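Local structure of TlmII (Streptoalloteichus hindustanus, 4HVM) at residues A100-L105 against E387-A392; E104-D109 against R123-R128. The protein probably takes part in tallysomycin biosynthesis, with a condensation-domain fold of the nonribosomal peptide synthetase type and a likely affinity for phosphopantetheine-borne substrates. One frame throughout, in Å; residues are numbered along the deposited sequence.

Interaction 1 of 2, residues A100-L105 against E387-A392; sequences ARCVEL and ELFREA
The ring of F389 meets C102 at its CE2-CZ border, a cysteine sulfur-aromatic contact where helix 98-110 of the condensation-type fold faces the chain leaving edge strand 385-388. C102 SG is 3.6 Å from F389 CE2 and 4.5 Å from the ring centroid, 50° off the ring normal, so the sulfur approaches obliquely. C102 CB adds a second touch, 3.7 Å from F389 CZ. With CG anti to the backbone N (chi1 176°), F389 extends its ring toward the helix, and L42 of strand 36-44 also packs on the F389 side chain. R390, at the N-cap position of helix 391-394, lays its bent chain on the same aromatic group: its CG sits 3.7 Å above the F389 ring plane, offset toward the rim. Replacing F389 by an alanine would remove the ring, which is likely to leave C102 SG and R390 CG without the surface they pack on, opening a gap between helix and strand end. V103 crosses the R390 chain at about a right angle, with V103 CG2 3.9 Å from R390 CB, and farther along the same chain R390 NH1 comes to 4.1 Å from V103 CG2.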
ATOM      1  N   ALA A 100     -15.616 -14.371  -9.207  1.00 23.58           N
ATOM      2  CA  ALA A 100     -14.505 -14.184 -10.131  1.00 15.26           C
ATOM      3  C   ALA A 100     -14.749 -12.978 -11.024  1.00 25.67           C
ATOM      4  O   ALA A 100     -13.806 -12.297 -11.424  1.00 28.86           O
ATOM      5  CB  ALA A 100     -14.297 -15.429 -10.978  1.00 16.18           C
ATOM      6  N   ARG A 101     -16.017 -12.718 -11.332  1.00 23.46           N
ATOM      7  CA  ARG A 101     -16.390 -11.596 -12.184  1.00 27.20           C
ATOM      8  C   ARG A 101     -16.254 -10.279 -11.436  1.00 25.35           C
ATOM      9  O   ARG A 101     -15.870  -9.261 -12.014  1.00 21.02           O
ATOM     10  CB  ARG A 101     -17.826 -11.755 -12.680  1.00 16.61           C
ATOM     11  CG  ARG A 101     -18.131 -13.098 -13.315  1.00 17.75           C
ATOM     12  CD  ARG A 101     -17.441 -13.266 -14.652  1.00 18.70           C
ATOM     13  NE  ARG A 101     -16.072 -13.761 -14.530  1.00 27.36           N
ATOM     14  CZ  ARG A 101     -15.739 -15.047 -14.466  1.00 29.09           C
ATOM     15  NH1 ARG A 101     -14.464 -15.397 -14.365  1.00 22.78           N
ATOM     16  NH2 ARG A 101     -16.679 -15.984 -14.499  1.00 31.59           N
ATOM     17  N   CYS A 102     -16.574 -10.307 -10.146  1.00 24.32           N
ATOM     18  CA  CYS A 102     -16.516  -9.109  -9.316  1.00 20.57           C
ATOM     19  C   CYS A 102     -15.081  -8.609  -9.188  1.00 19.02           C
ATOM     20  O   CYS A 102     -14.834  -7.405  -9.107  1.00 23.62           O
ATOM     21  CB  CYS A 102     -17.113  -9.386  -7.938  1.00 13.97           C
ATOM     22  SG  CYS A 102     -17.274  -7.919  -6.901  1.00 29.22           S
ATOM     23  N   VAL A 103     -14.139  -9.546  -9.175  1.00 17.44           N
ATOM     24  CA  VAL A 103     -12.721  -9.206  -9.145  1.00 16.37           C
ATOM     25  C   VAL A 103     -12.322  -8.568 -10.466  1.00 11.79           C
ATOM     26  O   VAL A 103     -11.620  -7.559 -10.496  1.00 34.49           O
ATOM     27  CB  VAL A 103     -11.841 -10.443  -8.883  1.00 11.96           C
ATOM     28  CG1 VAL A 103     -10.365 -10.104  -9.052  1.00 17.53           C
ATOM     29  CG2 VAL A 103     -12.103 -10.994  -7.496  1.00 12.11           C
ATOM     30  N   GLU A 104     -12.779  -9.164 -11.560  1.00 12.51           N
ATOM     31  CA  GLU A 104     -12.494  -8.641 -12.887  1.00 12.79           C
ATOM     32  C   GLU A 104     -13.166  -7.287 -13.085  1.00 19.22           C
ATOM     33  O   GLU A 104     -12.680  -6.451 -13.841  1.00 19.03           O
ATOM     34  CB  GLU A 104     -12.956  -9.631 -13.961  1.00 13.79           C
ATOM     35  CG  GLU A 104     -12.214 -10.963 -13.950  1.00 34.48           C
ATOM     36  CD  GLU A 104     -12.999 -12.077 -14.628  1.00 38.82           C
ATOM     37  OE1 GLU A 104     -14.168 -11.846 -15.001  1.00 45.25           O
ATOM     38  OE2 GLU A 104     -12.446 -13.187 -14.784  1.00 36.65           O
ATOM     39  N   LEU A 105     -14.283  -7.071 -12.400  1.00 12.86           N
ATOM     40  CA  LEU A 105     -15.002  -5.805 -12.503  1.00 17.27           C
ATOM     41  C   LEU A 105     -14.210  -4.669 -11.859  1.00 22.63           C
ATOM     42  O   LEU A 105     -13.998  -3.620 -12.467  1.00 25.72           O
ATOM     43  CB  LEU A 105     -16.381  -5.925 -11.848  1.00 18.24           C
ATOM     44  CG  LEU A 105     -17.339  -4.732 -11.913  1.00 16.23           C
ATOM     45  CD1 LEU A 105     -18.770  -5.222 -12.041  1.00 17.71           C
ATOM     46  CD2 LEU A 105     -17.197  -3.856 -10.682  1.00 14.37           C
ATOM     47  N   GLU A 387     -16.883  -9.825   5.608  1.00 27.19           N
ATOM     48  CA  GLU A 387     -15.498 -10.275   5.525  1.00 31.51           C
ATOM     49  C   GLU A 387     -14.785  -9.577   4.377  1.00 29.31           C
ATOM     50  O   GLU A 387     -15.425  -8.981   3.511  1.00 39.22           O
ATOM     51  CB  GLU A 387     -15.439 -11.791   5.323  1.00 37.49           C
ATOM     52  CG  GLU A 387     -16.079 -12.267   4.020  1.00 57.57           C
ATOM     53  CD  GLU A 387     -16.158 -13.779   3.916  1.00 72.27           C
ATOM     54  OE1 GLU A 387     -16.286 -14.295   2.785  1.00 68.09           O
ATOM     55  OE2 GLU A 387     -16.106 -14.452   4.967  1.00 80.32           O
ATOM     56  N   LEU A 388     -13.458  -9.645   4.379  1.00 24.01           N
ATOM     57  CA  LEU A 388     -12.667  -9.093   3.288  1.00 33.26           C
ATOM     58  C   LEU A 388     -12.948  -9.880   2.016  1.00 35.81           C
ATOM     59  O   LEU A 388     -13.168 -11.090   2.063  1.00 42.67           O
ATOM     60  CB  LEU A 388     -11.176  -9.137   3.625  1.00 22.07           C
ATOM     61  CG  LEU A 388     -10.565  -7.923   4.334  1.00 22.25           C
ATOM     62  CD1 LEU A 388     -11.266  -7.623   5.650  1.00 22.53           C
ATOM     63  CD2 LEU A 388      -9.076  -8.136   4.554  1.00 20.97           C
ATOM     64  N   PHE A 389     -12.948  -9.191   0.880  1.00 31.19           N
ATOM     65  CA  PHE A 389     -13.276  -9.833  -0.388  1.00 26.11           C
ATOM     66  C   PHE A 389     -12.068  -9.990  -1.305  1.00 26.28           C
ATOM     67  O   PHE A 389     -11.600  -9.017  -1.897  1.00 33.75           O
ATOM     68  CB  PHE A 389     -14.395  -9.078  -1.112  1.00 22.57           C
ATOM     69  CG  PHE A 389     -14.708  -9.632  -2.471  1.00 41.13           C
ATOM     70  CD1 PHE A 389     -15.273 -10.890  -2.603  1.00 23.56           C
ATOM     71  CD2 PHE A 389     -14.427  -8.906  -3.614  1.00 22.04           C
ATOM     72  CE1 PHE A 389     -15.555 -11.412  -3.851  1.00 23.78           C
ATOM     73  CE2 PHE A 389     -14.710  -9.423  -4.865  1.00 34.17           C
ATOM     74  CZ  PHE A 389     -15.273 -10.676  -4.984  1.00 23.11           C
ATOM     75  N   ARG A 390     -11.578 -11.225  -1.409  1.00 25.84           N
ATOM     76  CA  ARG A 390     -10.514 -11.587  -2.347  1.00 22.47           C
ATOM     77  C   ARG A 390      -9.348 -10.604  -2.340  1.00 21.69           C
ATOM     78  O   ARG A 390      -8.851 -10.220  -3.398  1.00 25.98           O
ATOM     79  CB  ARG A 390     -11.074 -11.716  -3.769  1.00 27.17           C
ATOM     80  CG  ARG A 390     -12.117 -12.813  -3.949  1.00 29.74           C
ATOM     81  CD  ARG A 390     -11.480 -14.190  -4.081  1.00 36.36           C
ATOM     82  NE  ARG A 390     -12.479 -15.228  -4.317  1.00 49.58           N
ATOM     83  CZ  ARG A 390     -12.919 -15.587  -5.520  1.00 52.24           C
ATOM     84  NH1 ARG A 390     -12.448 -14.991  -6.607  1.00 58.20           N
ATOM     85  NH2 ARG A 390     -13.833 -16.541  -5.637  1.00 44.74           N
ATOM     86  N   GLU A 391      -8.925 -10.192  -1.150  1.00 21.71           N
ATOM     87  CA  GLU A 391      -7.854  -9.208  -1.018  1.00 26.37           C
ATOM     88  C   GLU A 391      -6.584  -9.634  -1.751  1.00 32.49           C
ATOM     89  O   GLU A 391      -5.891  -8.806  -2.339  1.00 44.40           O
ATOM     90  CB  GLU A 391      -7.551  -8.936   0.457  1.00 19.18           C
ATOM     91  CG  GLU A 391      -6.571  -7.796   0.686  1.00 19.84           C
ATOM     92  CD  GLU A 391      -6.322  -7.527   2.158  1.00 28.62           C
ATOM     93  OE1 GLU A 391      -5.946  -8.472   2.886  1.00 33.40           O
ATOM     94  OE2 GLU A 391      -6.507  -6.369   2.588  1.00 30.76           O
ATOM     95  N   ALA A 392      -6.300 -10.933  -1.728  1.00 28.79           N
ATOM     96  CA  ALA A 392      -5.125 -11.485  -2.393  1.00 26.12           C
ATOM     97  C   ALA A 392      -5.154 -11.284  -3.906  1.00 32.92           C
ATOM     98  O   ALA A 392      -4.110 -11.142  -4.541  1.00 41.07           O
ATOM     99  CB  ALA A 392      -4.983 -12.956  -2.066  1.00 29.21           C
TER

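Interaction 2 of 2, residues E104-D109 against R123-R128; sequences ELLRAD and RLHLVR
D109 OD2 is held by two side-chain donors of the strand. R123 NH1 donates at 2.6 Å to D109 OD2 in a salt bridge, and H125 NE2 donates at 3.0 Å to the same D109 OD2. The donors reach this oxygen from opposite faces of the carboxylate plane, yet the oxygen lies close to the plane of both the guanidinium and the imidazole. Because H125 NE2 meets D109 OD2 from above the carboxylate plane while that oxygen stays near the ring plane, the carboxylate is strongly turned against the H125 ring, by 77°. R123 NH1 also makes a weak bond to the backbone, 2.8 Å from D109 O. D109 has its CG anti to the backbone N (chi1 -173°), which places the carboxylate between the two donors.

Leucines of the preceding helical turn locate the imidazole. L106 CD2 lies over one face of the H125 ring, 4.0 Å from its centroid, as a CH-pi contact, and L105 CD2 comes obliquely to within 3.6 Å of H125 ND1. The same L105 methyl reaches V127 CG2, 4.1 Å away, extending the apolar packing along the strand.

Farther out, R112 forms a salt bridge with D109 OD1, and V139 of strand 133-141 touches D109, R123 and H125. The short axes of 104-109 and 123-128 run nearly antiparallel, at 158°, as expected for helix and second strand of the beta-alpha-beta unit 87-91, 98-110, 122-128. The carboxylate probably stays ionised between R123 and R112 and fixes the NE2-H side of H125, while its effect on the proton affinity of H125 would be partly offset by these arginines.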
ATOM      1  N   GLU A 104     -12.779  -9.164 -11.560  1.00 12.51           N
ATOM      2  CA  GLU A 104     -12.494  -8.641 -12.887  1.00 12.79           C
ATOM      3  C   GLU A 104     -13.166  -7.287 -13.085  1.00 19.22           C
ATOM      4  O   GLU A 104     -12.680  -6.451 -13.841  1.00 19.03           O
ATOM      5  CB  GLU A 104     -12.956  -9.631 -13.961  1.00 13.79           C
ATOM      6  CG  GLU A 104     -12.214 -10.963 -13.950  1.00 34.48           C
ATOM      7  CD  GLU A 104     -12.999 -12.077 -14.628  1.00 38.82           C
ATOM      8  OE1 GLU A 104     -14.168 -11.846 -15.001  1.00 45.25           O
ATOM      9  OE2 GLU A 104     -12.446 -13.187 -14.784  1.00 36.65           O
ATOM     10  N   LEU A 105     -14.283  -7.071 -12.400  1.00 12.86           N
ATOM     11  CA  LEU A 105     -15.002  -5.805 -12.503  1.00 17.27           C
ATOM     12  C   LEU A 105     -14.210  -4.669 -11.859  1.00 22.63           C
ATOM     13  O   LEU A 105     -13.998  -3.620 -12.467  1.00 25.72           O
ATOM     14  CB  LEU A 105     -16.381  -5.925 -11.848  1.00 18.24           C
ATOM     15  CG  LEU A 105     -17.339  -4.732 -11.913  1.00 16.23           C
ATOM     16  CD1 LEU A 105     -18.770  -5.222 -12.041  1.00 17.71           C
ATOM     17  CD2 LEU A 105     -17.197  -3.856 -10.682  1.00 14.37           C
ATOM     18  N   LEU A 106     -13.791  -4.883 -10.617  1.00 21.75           N
ATOM     19  CA  LEU A 106     -13.053  -3.871  -9.871  1.00 10.98           C
ATOM     20  C   LEU A 106     -11.699  -3.575 -10.510  1.00 21.71           C
ATOM     21  O   LEU A 106     -11.267  -2.422 -10.565  1.00 30.76           O
ATOM     22  CB  LEU A 106     -12.876  -4.308  -8.418  1.00 10.58           C
ATOM     23  CG  LEU A 106     -14.175  -4.437  -7.626  1.00 11.01           C
ATOM     24  CD1 LEU A 106     -13.904  -4.954  -6.231  1.00 10.83           C
ATOM     25  CD2 LEU A 106     -14.880  -3.093  -7.567  1.00 11.23           C
ATOM     26  N   ARG A 107     -11.034  -4.622 -10.990  1.00 15.86           N
ATOM     27  CA  ARG A 107      -9.779  -4.465 -11.714  1.00 13.17           C
ATOM     28  C   ARG A 107      -9.973  -3.616 -12.962  1.00 18.29           C
ATOM     29  O   ARG A 107      -9.146  -2.759 -13.276  1.00 26.11           O
ATOM     30  CB  ARG A 107      -9.211  -5.826 -12.117  1.00 11.07           C
ATOM     31  CG  ARG A 107      -8.492  -6.575 -11.012  1.00 19.75           C
ATOM     32  CD  ARG A 107      -7.998  -7.924 -11.516  1.00 11.15           C
ATOM     33  NE  ARG A 107      -7.226  -8.647 -10.510  1.00 25.39           N
ATOM     34  CZ  ARG A 107      -6.654  -9.829 -10.715  1.00 28.43           C
ATOM     35  NH1 ARG A 107      -6.770 -10.425 -11.892  1.00 32.25           N
ATOM     36  NH2 ARG A 107      -5.966 -10.415  -9.744  1.00 25.37           N
ATOM     37  N   ALA A 108     -11.071  -3.860 -13.672  1.00 18.70           N
ATOM     38  CA  ALA A 108     -11.358  -3.140 -14.906  1.00 20.70           C
ATOM     39  C   ALA A 108     -11.610  -1.663 -14.647  1.00 20.28           C
ATOM     40  O   ALA A 108     -11.112  -0.803 -15.374  1.00 26.77           O
ATOM     41  CB  ALA A 108     -12.547  -3.762 -15.618  1.00 25.85           C
ATOM     42  N   ASP A 109     -12.381  -1.371 -13.604  1.00 12.41           N
ATOM     43  CA  ASP A 109     -12.673   0.010 -13.244  1.00 26.28           C
ATOM     44  C   ASP A 109     -11.423   0.696 -12.709  1.00 27.68           C
ATOM     45  O   ASP A 109     -11.273   1.911 -12.822  1.00 35.25           O
ATOM     46  CB  ASP A 109     -13.791   0.072 -12.203  1.00 16.85           C
ATOM     47  CG  ASP A 109     -14.246   1.492 -11.922  1.00 22.57           C
ATOM     48  OD1 ASP A 109     -15.059   2.027 -12.706  1.00 26.36           O
ATOM     49  OD2 ASP A 109     -13.791   2.079 -10.920  1.00 29.14           O
ATOM     50  N   ARG A 123     -14.336   5.810  -6.253  1.00 22.05           N
ATOM     51  CA  ARG A 123     -15.566   5.179  -6.719  1.00 17.71           C
ATOM     52  C   ARG A 123     -15.986   4.035  -5.800  1.00 19.84           C
ATOM     53  O   ARG A 123     -15.193   3.146  -5.502  1.00 33.81           O
ATOM     54  CB  ARG A 123     -15.388   4.668  -8.151  1.00 23.20           C
ATOM     55  CG  ARG A 123     -15.166   5.774  -9.168  1.00 21.33           C
ATOM     56  CD  ARG A 123     -14.635   5.240 -10.488  1.00 19.25           C
ATOM     57  NE  ARG A 123     -13.447   5.977 -10.906  1.00 29.29           N
ATOM     58  CZ  ARG A 123     -12.312   5.408 -11.298  1.00 27.23           C
ATOM     59  NH1 ARG A 123     -12.208   4.087 -11.340  1.00 27.55           N
ATOM     60  NH2 ARG A 123     -11.282   6.164 -11.654  1.00 31.38           N
ATOM     61  N   LEU A 124     -17.235   4.066  -5.348  1.00 16.68           N
ATOM     62  CA  LEU A 124     -17.771   2.987  -4.532  1.00 13.43           C
ATOM     63  C   LEU A 124     -18.603   2.066  -5.411  1.00 21.32           C
ATOM     64  O   LEU A 124     -19.502   2.523  -6.114  1.00 24.24           O
ATOM     65  CB  LEU A 124     -18.611   3.531  -3.376  1.00 15.69           C
ATOM     66  CG  LEU A 124     -17.868   4.362  -2.337  1.00 18.72           C
ATOM     67  CD1 LEU A 124     -18.788   4.751  -1.191  1.00 17.79           C
ATOM     68  CD2 LEU A 124     -16.655   3.602  -1.822  1.00 24.73           C
ATOM     69  N   HIS A 125     -18.290   0.774  -5.382  1.00 23.34           N
ATOM     70  CA  HIS A 125     -19.037  -0.209  -6.158  1.00 18.48           C
ATOM     71  C   HIS A 125     -19.956  -1.039  -5.265  1.00 19.55           C
ATOM     72  O   HIS A 125     -19.528  -1.564  -4.237  1.00 27.48           O
ATOM     73  CB  HIS A 125     -18.084  -1.120  -6.938  1.00 14.02           C
ATOM     74  CG  HIS A 125     -17.339  -0.424  -8.036  1.00 19.07           C
ATOM     75  ND1 HIS A 125     -17.716  -0.505  -9.359  1.00 22.09           N
ATOM     76  CD2 HIS A 125     -16.239   0.366  -8.008  1.00 12.22           C
ATOM     77  CE1 HIS A 125     -16.882   0.206 -10.098  1.00 17.00           C
ATOM     78  NE2 HIS A 125     -15.977   0.744  -9.302  1.00 20.89           N
ATOM     79  N   LEU A 126     -21.223  -1.144  -5.656  1.00 16.36           N
ATOM     80  CA  LEU A 126     -22.179  -2.002  -4.967  1.00 17.74           C
ATOM     81  C   LEU A 126     -22.527  -3.159  -5.901  1.00 18.53           C
ATOM     82  O   LEU A 126     -23.395  -3.035  -6.763  1.00 22.23           O
ATOM     83  CB  LEU A 126     -23.433  -1.210  -4.584  1.00 17.93           C
ATOM     84  CG  LEU A 126     -24.343  -1.764  -3.485  1.00 42.09           C
ATOM     85  CD1 LEU A 126     -25.137  -0.636  -2.855  1.00 44.19           C
ATOM     86  CD2 LEU A 126     -25.284  -2.834  -4.019  1.00 45.35           C
ATOM     87  N   VAL A 127     -21.835  -4.281  -5.733  1.00 16.63           N
ATOM     88  CA  VAL A 127     -21.978  -5.407  -6.648  1.00 19.71           C
ATOM     89  C   VAL A 127     -22.709  -6.564  -5.978  1.00 26.12           C
ATOM     90  O   VAL A 127     -22.233  -7.112  -4.984  1.00 30.23           O
ATOM     91  CB  VAL A 127     -20.605  -5.907  -7.137  1.00 20.58           C
ATOM     92  CG1 VAL A 127     -20.772  -6.845  -8.316  1.00 23.36           C
ATOM     93  CG2 VAL A 127     -19.707  -4.738  -7.514  1.00 14.61           C
ATOM     94  N   ARG A 128     -23.866  -6.932  -6.522  1.00 19.05           N
ATOM     95  CA  ARG A 128     -24.620  -8.067  -5.998  1.00 29.96           C
ATOM     96  C   ARG A 128     -24.252  -9.346  -6.745  1.00 28.48           C
ATOM     97  O   ARG A 128     -24.329  -9.400  -7.972  1.00 24.66           O
ATOM     98  CB  ARG A 128     -26.129  -7.815  -6.075  1.00 22.01           C
ATOM     99  CG  ARG A 128     -26.965  -9.015  -5.651  1.00 23.56           C
ATOM    100  CD  ARG A 128     -28.419  -8.647  -5.397  1.00 32.30           C
ATOM    101  NE  ARG A 128     -28.593  -7.895  -4.156  1.00 32.52           N
ATOM    102  CZ  ARG A 128     -28.760  -8.452  -2.960  1.00 31.91           C
ATOM    103  NH1 ARG A 128     -28.767  -9.772  -2.832  1.00 32.33           N
ATOM    104  NH2 ARG A 128     -28.915  -7.686  -1.888  1.00 31.13           N
TER

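How the interactions relate
From the N terminus, strand 87-91 leads into helix 98-110, from which both interactions start. Interaction 2 closes the shorter loop: 13 residues after D109, strand 122-128 returns beside and parallel to strand 87-91. Interaction 1 closes a far longer one, with 281 residues between its segments, and the loop of interaction 2 is nested within it, the two first segments overlapping at E104 and L105. Their centres lie 9 Å apart, and C102 SG packs 3.9 Å from V127 CB, joining the two. Together they hold helix 98-110 to its five-stranded sheet, while L388, R390 and A392 also touch strand 417-424 of the six-stranded sheet.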